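Local coordinates for DUF416 domain-containing protein (Shewanella baltica, PDB 2Q9R) that is of unknown function, an all-helical member of the DUF416 family whose crystal structure holds benzoic acid in a pocket, at residues R11-F23 / Q162-I175. Sequence-based numbering, arbitrary orientation. Where two conformers were deposited one is given.
Sequences RLKALTLPQKQLF and QNSLLEIIEENPKI
Phe23 from helix 17-42 and Arg11 from helix 8-14, two knobs set into holes on helix 162-170, carry this contact of an all-helical fold; segment 17-23 runs roughly antiparallel to 162-170, at 148° with axes 10.2 Å apart. With CG anti to the backbone N (chi1 179°), the Phe23 ring enters the hole between Gln162, Leu165, Leu166 and Ile169, where Leu165 CD2 makes a CH-pi contact over its face, 4.1 Å from the centroid. Gln162 OE1 approaches ring atom CZ but has its hydrogen bond with Ser121 of helix 120-136. Ile169, also heavily buried, turns CD1 to Phe23 CB at 3.7 Å and CG2 to Gln19 CB at 3.6 Å. Gln19 NE2 gives Ile169 O a weak bond, while Gln19 OE1 accepts from Thr16 N and Gln19 N donates to N-cap Thr16 OG1, a capping box. Leu166 CD2 lies over the centre of the Arg11 guanidinium, 3.5 Å above its plane. Arg11 NH2 bonds weakly to Asn163 OD1, whose ND2 is held by Lys159 O; NH1 meets the syn lone pair of Glu170 OE2 in a short, bent salt bridge (2.5 Å, 134°). A methionine in place of Arg11 would probably leave the Glu170 carboxylate without its charged mate. Glu170 OE1 reaches Arg11 through a water that donates both to it and to Arg11 O.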
ATOM      1  N   ARG A  11      -0.164 -26.623  -5.344  1.00 42.28           N
ATOM      2  CA  ARG A  11      -1.116 -26.806  -4.243  1.00 43.98           C
ATOM      3  C   ARG A  11      -2.494 -26.304  -4.659  1.00 43.69           C
ATOM      4  O   ARG A  11      -3.550 -26.936  -4.412  1.00 41.77           O
ATOM      5  CB  ARG A  11      -0.665 -26.017  -3.004  1.00 44.99           C
ATOM      6  CG  ARG A  11       0.484 -26.614  -2.203  1.00 48.64           C
ATOM      7  CD  ARG A  11       0.518 -26.023  -0.794  1.00 50.49           C
ATOM      8  NE  ARG A  11       1.045 -24.674  -0.777  1.00 52.50           N
ATOM      9  CZ  ARG A  11       0.641 -23.675   0.009  1.00 56.94           C
ATOM     10  NH1 ARG A  11      -0.355 -23.797   0.850  1.00 46.42           N
ATOM     11  NH2 ARG A  11       1.232 -22.491  -0.087  1.00 67.15           N
ATOM     12  N   LEU A  12      -2.476 -25.201  -5.382  1.00 40.59           N
ATOM     13  CA  LEU A  12      -3.697 -24.636  -5.923  1.00 42.99           C
ATOM     14  C   LEU A  12      -4.318 -25.598  -6.924  1.00 41.31           C
ATOM     15  O   LEU A  12      -5.537 -25.860  -6.902  1.00 43.32           O
ATOM     16  CB  LEU A  12      -3.361 -23.275  -6.545  1.00 43.26           C
ATOM     17  CG  LEU A  12      -4.453 -22.315  -6.928  1.00 47.90           C
ATOM     18  CD1 LEU A  12      -5.410 -22.102  -5.765  1.00 48.76           C
ATOM     19  CD2 LEU A  12      -3.809 -21.019  -7.372  1.00 46.37           C
ATOM     20  N   LYS A  13      -3.488 -26.171  -7.781  1.00 42.66           N
ATOM     21  CA  LYS A  13      -3.987 -27.100  -8.797  1.00 43.92           C
ATOM     22  C   LYS A  13      -4.512 -28.415  -8.171  1.00 43.95           C
ATOM     23  O   LYS A  13      -5.426 -29.051  -8.707  1.00 44.22           O
ATOM     24  CB  LYS A  13      -2.903 -27.404  -9.825  1.00 46.18           C
ATOM     25  CG  LYS A  13      -2.561 -26.212 -10.724  1.00 55.52           C
ATOM     26  CD  LYS A  13      -1.271 -26.434 -11.508  1.00 66.70           C
ATOM     27  CE  LYS A  13      -0.899 -25.205 -12.353  1.00 71.75           C
ATOM     28  NZ  LYS A  13       0.213 -25.501 -13.328  1.00 78.33           N
ATOM     29  N   ALA A  14      -3.923 -28.798  -7.043  1.00 41.27           N
ATOM     30  CA  ALA A  14      -4.344 -29.987  -6.296  1.00 41.63           C
ATOM     31  C   ALA A  14      -5.693 -29.829  -5.587  1.00 41.62           C
ATOM     32  O   ALA A  14      -6.298 -30.811  -5.192  1.00 42.15           O
ATOM     33  CB  ALA A  14      -3.253 -30.392  -5.309  1.00 40.12           C
ATOM     34  N   LEU A  15      -6.204 -28.617  -5.472  1.00 38.88           N
ATOM     35  CA  LEU A  15      -7.560 -28.437  -4.953  1.00 40.99           C
ATOM     36  C   LEU A  15      -8.637 -29.131  -5.794  1.00 45.42           C
ATOM     37  O   LEU A  15      -8.493 -29.297  -7.018  1.00 46.98           O
ATOM     38  CB  LEU A  15      -7.874 -26.959  -4.872  1.00 41.94           C
ATOM     39  CG  LEU A  15      -7.018 -26.174  -3.876  1.00 39.18           C
ATOM     40  CD1 LEU A  15      -7.497 -24.730  -3.853  1.00 37.94           C
ATOM     41  CD2 LEU A  15      -7.032 -26.805  -2.445  1.00 31.24           C
ATOM     42  N   THR A  16      -9.725 -29.530  -5.138  1.00 44.71           N
ATOM     43  CA  THR A  16     -10.916 -29.995  -5.854  1.00 42.47           C
ATOM     44  C   THR A  16     -11.585 -28.787  -6.520  1.00 44.18           C
ATOM     45  O   THR A  16     -11.283 -27.616  -6.177  1.00 40.06           O
ATOM     46  CB  THR A  16     -11.930 -30.610  -4.926  1.00 42.46           C
ATOM     47  OG1 THR A  16     -12.422 -29.578  -4.057  1.00 39.17           O
ATOM     48  CG2 THR A  16     -11.302 -31.726  -4.115  1.00 41.31           C
ATOM     49  N   LEU A  17     -12.481 -29.059  -7.467  1.00 41.63           N
ATOM     50  CA  LEU A  17     -13.210 -27.973  -8.139  1.00 44.61           C
ATOM     51  C   LEU A  17     -13.897 -26.998  -7.157  1.00 43.92           C
ATOM     52  O   LEU A  17     -13.730 -25.787  -7.280  1.00 43.70           O
ATOM     53  CB  LEU A  17     -14.199 -28.523  -9.172  1.00 43.19           C
ATOM     54  CG  LEU A  17     -15.081 -27.473  -9.877  1.00 46.67           C
ATOM     55  CD1 LEU A  17     -14.261 -26.768 -10.922  1.00 49.15           C
ATOM     56  CD2 LEU A  17     -16.367 -28.071 -10.499  1.00 49.29           C
ATOM     57  N   PRO A  18     -14.673 -27.517  -6.197  1.00 43.10           N
ATOM     58  CA  PRO A  18     -15.307 -26.622  -5.219  1.00 43.13           C
ATOM     59  C   PRO A  18     -14.307 -25.826  -4.368  1.00 40.97           C
ATOM     60  O   PRO A  18     -14.540 -24.647  -4.132  1.00 40.27           O
ATOM     61  CB  PRO A  18     -16.193 -27.561  -4.369  1.00 41.35           C
ATOM     62  CG  PRO A  18     -16.230 -28.840  -5.100  1.00 44.03           C
ATOM     63  CD  PRO A  18     -15.054 -28.931  -5.989  1.00 43.06           C
ATOM     64  N   GLN A  19     -13.177 -26.442  -3.983  1.00 40.09           N
ATOM     65  CA  GLN A  19     -12.120 -25.751  -3.256  1.00 40.35           C
ATOM     66  C   GLN A  19     -11.541 -24.592  -4.086  1.00 38.90           C
ATOM     67  O   GLN A  19     -11.397 -23.515  -3.584  1.00 39.71           O
ATOM     68  CB  GLN A  19     -10.991 -26.728  -2.896  1.00 38.37           C
ATOM     69  CG  GLN A  19     -11.320 -27.654  -1.750  1.00 37.39           C
ATOM     70  CD  GLN A  19     -10.192 -28.572  -1.419  1.00 43.78           C
ATOM     71  OE1 GLN A  19      -9.671 -29.275  -2.302  1.00 40.13           O
ATOM     72  NE2 GLN A  19      -9.811 -28.609  -0.127  1.00 34.86           N
ATOM     73  N   LYS A  20     -11.215 -24.867  -5.353  1.00 40.72           N
ATOM     74  CA  LYS A  20     -10.777 -23.833  -6.316  1.00 41.91           C
ATOM     75  C   LYS A  20     -11.772 -22.685  -6.481  1.00 40.71           C
ATOM     76  O   LYS A  20     -11.400 -21.488  -6.463  1.00 39.89           O
ATOM     77  CB  LYS A  20     -10.564 -24.476  -7.671  1.00 43.02           C
ATOM     78  CG  LYS A  20      -9.348 -25.409  -7.764  1.00 46.04           C
ATOM     79  CD  LYS A  20      -9.269 -26.029  -9.191  1.00 44.21           C
ATOM     80  CE  LYS A  20      -7.906 -26.603  -9.480  1.00 48.53           C
ATOM     81  NZ  LYS A  20      -7.875 -28.031  -9.338  1.00 48.65           N
ATOM     82  N   GLN A  21     -13.027 -23.063  -6.623  1.00 40.60           N
ATOM     83  CA  GLN A  21     -14.115 -22.110  -6.826  1.00 42.43           C
ATOM     84  C   GLN A  21     -14.259 -21.185  -5.636  1.00 41.41           C
ATOM     85  O   GLN A  21     -14.417 -19.944  -5.791  1.00 41.47           O
ATOM     86  CB  GLN A  21     -15.396 -22.886  -7.059  1.00 40.79           C
ATOM     87  CG  GLN A  21     -16.573 -22.051  -7.534  1.00 39.75           C
ATOM     88  CD  GLN A  21     -17.785 -22.920  -7.891  1.00 43.98           C
ATOM     89  OE1 GLN A  21     -17.639 -24.069  -8.272  1.00 53.58           O
ATOM     90  NE2 GLN A  21     -18.974 -22.370  -7.731  1.00 45.67           N
ATOM     91  N   LEU A  22     -14.160 -21.755  -4.432  1.00 41.51           N
ATOM     92  CA  LEU A  22     -14.145 -20.933  -3.208  1.00 39.83           C
ATOM     93  C   LEU A  22     -12.981 -19.932  -3.185  1.00 39.39           C
ATOM     94  O   LEU A  22     -13.172 -18.713  -2.915  1.00 38.29           O
ATOM     95  CB  LEU A  22     -14.114 -21.837  -1.953  1.00 41.94           C
ATOM     96  CG  LEU A  22     -13.978 -21.188  -0.561  1.00 43.18           C
ATOM     97  CD1 LEU A  22     -15.059 -20.106  -0.337  1.00 34.98           C
ATOM     98  CD2 LEU A  22     -14.054 -22.262   0.557  1.00 35.20           C
ATOM     99  N   PHE A  23     -11.769 -20.451  -3.410  1.00 41.09           N
ATOM    100  CA  PHE A  23     -10.555 -19.628  -3.484  1.00 41.14           C
ATOM    101  C   PHE A  23     -10.735 -18.423  -4.428  1.00 41.67           C
ATOM    102  O   PHE A  23     -10.442 -17.262  -4.076  1.00 37.74           O
ATOM    103  CB  PHE A  23      -9.362 -20.529  -3.928  1.00 42.17           C
ATOM    104  CG  PHE A  23      -8.038 -19.784  -4.072  1.00 40.12           C
ATOM    105  CD1 PHE A  23      -7.714 -19.140  -5.250  1.00 40.71           C
ATOM    106  CD2 PHE A  23      -7.121 -19.742  -3.004  1.00 39.75           C
ATOM    107  CE1 PHE A  23      -6.497 -18.480  -5.395  1.00 44.76           C
ATOM    108  CE2 PHE A  23      -5.920 -19.052  -3.124  1.00 42.09           C
ATOM    109  CZ  PHE A  23      -5.613 -18.394  -4.310  1.00 36.17           C
ATOM    110  N   GLN A 162      -3.145 -14.531  -0.379  1.00 41.48           N
ATOM    111  CA  GLN A 162      -3.385 -15.714  -1.222  1.00 41.34           C
ATOM    112  C   GLN A 162      -2.895 -17.015  -0.557  1.00 43.24           C
ATOM    113  O   GLN A 162      -3.550 -18.040  -0.665  1.00 40.74           O
ATOM    114  CB  GLN A 162      -2.740 -15.567  -2.608  1.00 40.16           C
ATOM    115  CG  GLN A 162      -3.414 -14.556  -3.522  1.00 39.18           C
ATOM    116  CD  GLN A 162      -3.303 -14.925  -4.963  1.00 38.81           C
ATOM    117  OE1 GLN A 162      -3.331 -16.113  -5.308  1.00 43.20           O
ATOM    118  NE2 GLN A 162      -3.171 -13.905  -5.841  1.00 39.08           N
ATOM    119  N   ASN A 163      -1.758 -16.966   0.140  1.00 42.50           N
ATOM    120  CA  ASN A 163      -1.288 -18.152   0.852  1.00 45.94           C
ATOM    121  C   ASN A 163      -2.171 -18.571   2.011  1.00 44.03           C
ATOM    122  O   ASN A 163      -2.456 -19.757   2.194  1.00 42.27           O
ATOM    123  CB  ASN A 163       0.172 -17.971   1.318  1.00 46.03           C
ATOM    124  CG  ASN A 163       1.139 -18.398   0.245  1.00 54.19           C
ATOM    125  OD1 ASN A 163       1.469 -19.574   0.149  1.00 54.30           O
ATOM    126  ND2 ASN A 163       1.537 -17.464  -0.617  1.00 53.01           N
ATOM    127  N   SER A 164      -2.550 -17.591   2.811  1.00 45.89           N
ATOM    128  CA  SER A 164      -3.419 -17.829   3.959  0.50 46.35           C
ATOM    129  C   SER A 164      -4.787 -18.360   3.535  1.00 44.97           C
ATOM    130  O   SER A 164      -5.342 -19.241   4.169  1.00 44.97           O
ATOM    131  CB  SER A 164      -3.593 -16.541   4.742  0.50 46.64           C
ATOM    132  OG  SER A 164      -2.422 -16.270   5.481  0.50 49.27           O
ATOM    133  N   LEU A 165      -5.324 -17.803   2.469  1.00 43.46           N
ATOM    134  CA  LEU A 165      -6.568 -18.290   1.892  1.00 42.71           C
ATOM    135  C   LEU A 165      -6.417 -19.742   1.416  1.00 42.28           C
ATOM    136  O   LEU A 165      -7.300 -20.581   1.622  1.00 41.52           O
ATOM    137  CB  LEU A 165      -6.961 -17.400   0.710  1.00 41.16           C
ATOM    138  CG  LEU A 165      -8.261 -17.676  -0.023  1.00 43.66           C
ATOM    139  CD1 LEU A 165      -9.494 -17.562   0.930  1.00 39.51           C
ATOM    140  CD2 LEU A 165      -8.367 -16.695  -1.221  1.00 44.41           C
ATOM    141  N   LEU A 166      -5.298 -20.051   0.771  1.00 42.39           N
ATOM    142  CA  LEU A 166      -5.091 -21.409   0.272  1.00 43.02           C
ATOM    143  C   LEU A 166      -4.992 -22.408   1.425  1.00 41.65           C
ATOM    144  O   LEU A 166      -5.578 -23.518   1.361  1.00 43.61           O
ATOM    145  CB  LEU A 166      -3.836 -21.491  -0.596  1.00 44.32           C
ATOM    146  CG  LEU A 166      -3.417 -22.847  -1.170  1.00 47.02           C
ATOM    147  CD1 LEU A 166      -4.550 -23.477  -1.946  1.00 45.27           C
ATOM    148  CD2 LEU A 166      -2.175 -22.689  -2.052  1.00 43.00           C
ATOM    149  N   GLU A 167      -4.248 -22.021   2.461  1.00 40.48           N
ATOM    150  CA  GLU A 167      -4.060 -22.859   3.636  1.00 40.82           C
ATOM    151  C   GLU A 167      -5.337 -23.210   4.350  1.00 38.32           C
ATOM    152  O   GLU A 167      -5.476 -24.325   4.804  1.00 40.48           O
ATOM    153  CB  GLU A 167      -3.142 -22.176   4.651  1.00 43.10           C
ATOM    154  CG  GLU A 167      -1.702 -22.133   4.229  1.00 52.40           C
ATOM    155  CD  GLU A 167      -0.877 -21.247   5.140  1.00 61.37           C
ATOM    156  OE1 GLU A 167      -1.398 -20.849   6.210  1.00 70.16           O
ATOM    157  OE2 GLU A 167       0.286 -20.961   4.787  1.00 60.28           O
ATOM    158  N   ILE A 168      -6.238 -22.253   4.520  1.00 39.71           N
ATOM    159  CA  ILE A 168      -7.477 -22.562   5.219  0.70 40.22           C
ATOM    160  C   ILE A 168      -8.368 -23.482   4.366  1.00 40.80           C
ATOM    161  O   ILE A 168      -8.973 -24.431   4.894  1.00 38.02           O
ATOM    162  CB  ILE A 168      -8.186 -21.309   5.810  0.70 42.50           C
ATOM    163  CG1 ILE A 168      -9.396 -21.732   6.650  0.70 47.59           C
ATOM    164  CG2 ILE A 168      -8.533 -20.260   4.747  0.70 37.05           C
ATOM    165  CD1 ILE A 168      -9.698 -20.783   7.837  0.70 49.97           C
ATOM    166  N   ILE A 169      -8.392 -23.269   3.060  1.00 38.99           N
ATOM    167  CA  ILE A 169      -9.173 -24.151   2.188  1.00 40.34           C
ATOM    168  C   ILE A 169      -8.589 -25.541   2.115  1.00 39.74           C
ATOM    169  O   ILE A 169      -9.327 -26.528   2.181  1.00 39.65           O
ATOM    170  CB  ILE A 169      -9.338 -23.527   0.772  1.00 39.66           C
ATOM    171  CG1 ILE A 169     -10.119 -22.205   0.919  1.00 44.68           C
ATOM    172  CG2 ILE A 169     -10.018 -24.474  -0.215  1.00 35.87           C
ATOM    173  CD1 ILE A 169     -10.138 -21.329  -0.350  1.00 40.01           C
ATOM    174  N   GLU A 170      -7.269 -25.638   2.016  1.00 41.35           N
ATOM    175  CA  GLU A 170      -6.669 -26.917   1.793  1.00 42.54           C
ATOM    176  C   GLU A 170      -6.662 -27.838   3.011  1.00 43.44           C
ATOM    177  O   GLU A 170      -6.607 -29.056   2.866  1.00 40.55           O
ATOM    178  CB  GLU A 170      -5.299 -26.772   1.119  1.00 46.41           C
ATOM    179  CG  GLU A 170      -4.138 -26.609   1.980  1.00 45.90           C
ATOM    180  CD  GLU A 170      -2.938 -26.071   1.197  1.00 52.48           C
ATOM    181  OE1 GLU A 170      -2.650 -26.505   0.044  1.00 38.60           O
ATOM    182  OE2 GLU A 170      -2.272 -25.195   1.770  1.00 46.76           O
ATOM    183  N   GLU A 171      -6.788 -27.267   4.199  1.00 44.85           N
ATOM    184  CA  GLU A 171      -6.844 -28.079   5.398  1.00 50.39           C
ATOM    185  C   GLU A 171      -8.228 -28.697   5.630  1.00 48.95           C
ATOM    186  O   GLU A 171      -8.437 -29.436   6.585  1.00 48.23           O
ATOM    187  CB  GLU A 171      -6.364 -27.271   6.608  1.00 52.42           C
ATOM    188  CG  GLU A 171      -7.326 -26.213   7.126  1.00 58.64           C
ATOM    189  CD  GLU A 171      -6.704 -25.344   8.229  1.00 59.54           C
ATOM    190  OE1 GLU A 171      -5.448 -25.203   8.286  1.00 66.86           O
ATOM    191  OE2 GLU A 171      -7.489 -24.791   9.028  1.00 71.03           O
ATOM    192  N   ASN A 172      -9.154 -28.406   4.731  1.00 49.63           N
ATOM    193  CA  ASN A 172     -10.507 -28.910   4.783  1.00 51.19           C
ATOM    194  C   ASN A 172     -10.768 -29.736   3.527  1.00 50.43           C
ATOM    195  O   ASN A 172     -10.797 -29.191   2.417  1.00 52.80           O
ATOM    196  CB  ASN A 172     -11.476 -27.724   4.879  1.00 53.44           C
ATOM    197  CG  ASN A 172     -11.323 -26.959   6.194  1.00 56.07           C
ATOM    198  OD1 ASN A 172     -11.558 -27.516   7.260  1.00 56.90           O
ATOM    199  ND2 ASN A 172     -10.888 -25.699   6.123  1.00 53.02           N
ATOM    200  N   PRO A 173     -10.964 -31.046   3.686  1.00 45.44           N
ATOM    201  CA  PRO A 173     -11.078 -31.896   2.499  1.00 45.80           C
ATOM    202  C   PRO A 173     -12.242 -31.495   1.578  1.00 49.81           C
ATOM    203  O   PRO A 173     -12.123 -31.623   0.368  1.00 49.74           O
ATOM    204  CB  PRO A 173     -11.274 -33.297   3.066  1.00 45.58           C
ATOM    205  CG  PRO A 173     -11.696 -33.114   4.523  1.00 46.66           C
ATOM    206  CD  PRO A 173     -11.113 -31.800   4.956  1.00 49.59           C
ATOM    207  N   LYS A 174     -13.336 -30.996   2.163  1.00 51.12           N
ATOM    208  CA  LYS A 174     -14.458 -30.428   1.414  1.00 53.91           C
ATOM    209  C   LYS A 174     -14.777 -29.041   1.925  1.00 52.22           C
ATOM    210  O   LYS A 174     -14.515 -28.722   3.097  1.00 51.12           O
ATOM    211  CB  LYS A 174     -15.714 -31.296   1.591  1.00 54.48           C
ATOM    212  CG  LYS A 174     -15.858 -32.362   0.524  1.00 58.71           C
ATOM    213  CD  LYS A 174     -17.101 -33.259   0.709  1.00 59.73           C
ATOM    214  CE  LYS A 174     -18.432 -32.478   0.706  1.00 67.26           C
ATOM    215  NZ  LYS A 174     -19.593 -33.388   0.429  1.00 66.24           N
ATOM    216  N   ILE A 175     -15.392 -28.224   1.072  1.00 50.92           N
ATOM    217  CA  ILE A 175     -15.840 -26.900   1.526  1.00 48.52           C
ATOM    218  C   ILE A 175     -17.098 -27.071   2.379  1.00 48.01           C
ATOM    219  O   ILE A 175     -17.869 -27.961   2.134  1.00 51.76           O
ATOM    220  CB  ILE A 175     -16.004 -25.901   0.360  1.00 47.65           C
ATOM    221  CG1 ILE A 175     -17.208 -26.216  -0.515  1.00 47.90           C
ATOM    222  CG2 ILE A 175     -14.718 -25.886  -0.490  1.00 47.75           C
ATOM    223  CD1 ILE A 175     -17.481 -25.119  -1.543  1.00 46.18           C
TER
HETATM  224  O   HOH W   1      -3.497 -28.117  -1.880  1.00 41.81           O
HETATM  225  O   HOH W   2     -13.601 -30.852  -1.985  1.00 58.62           O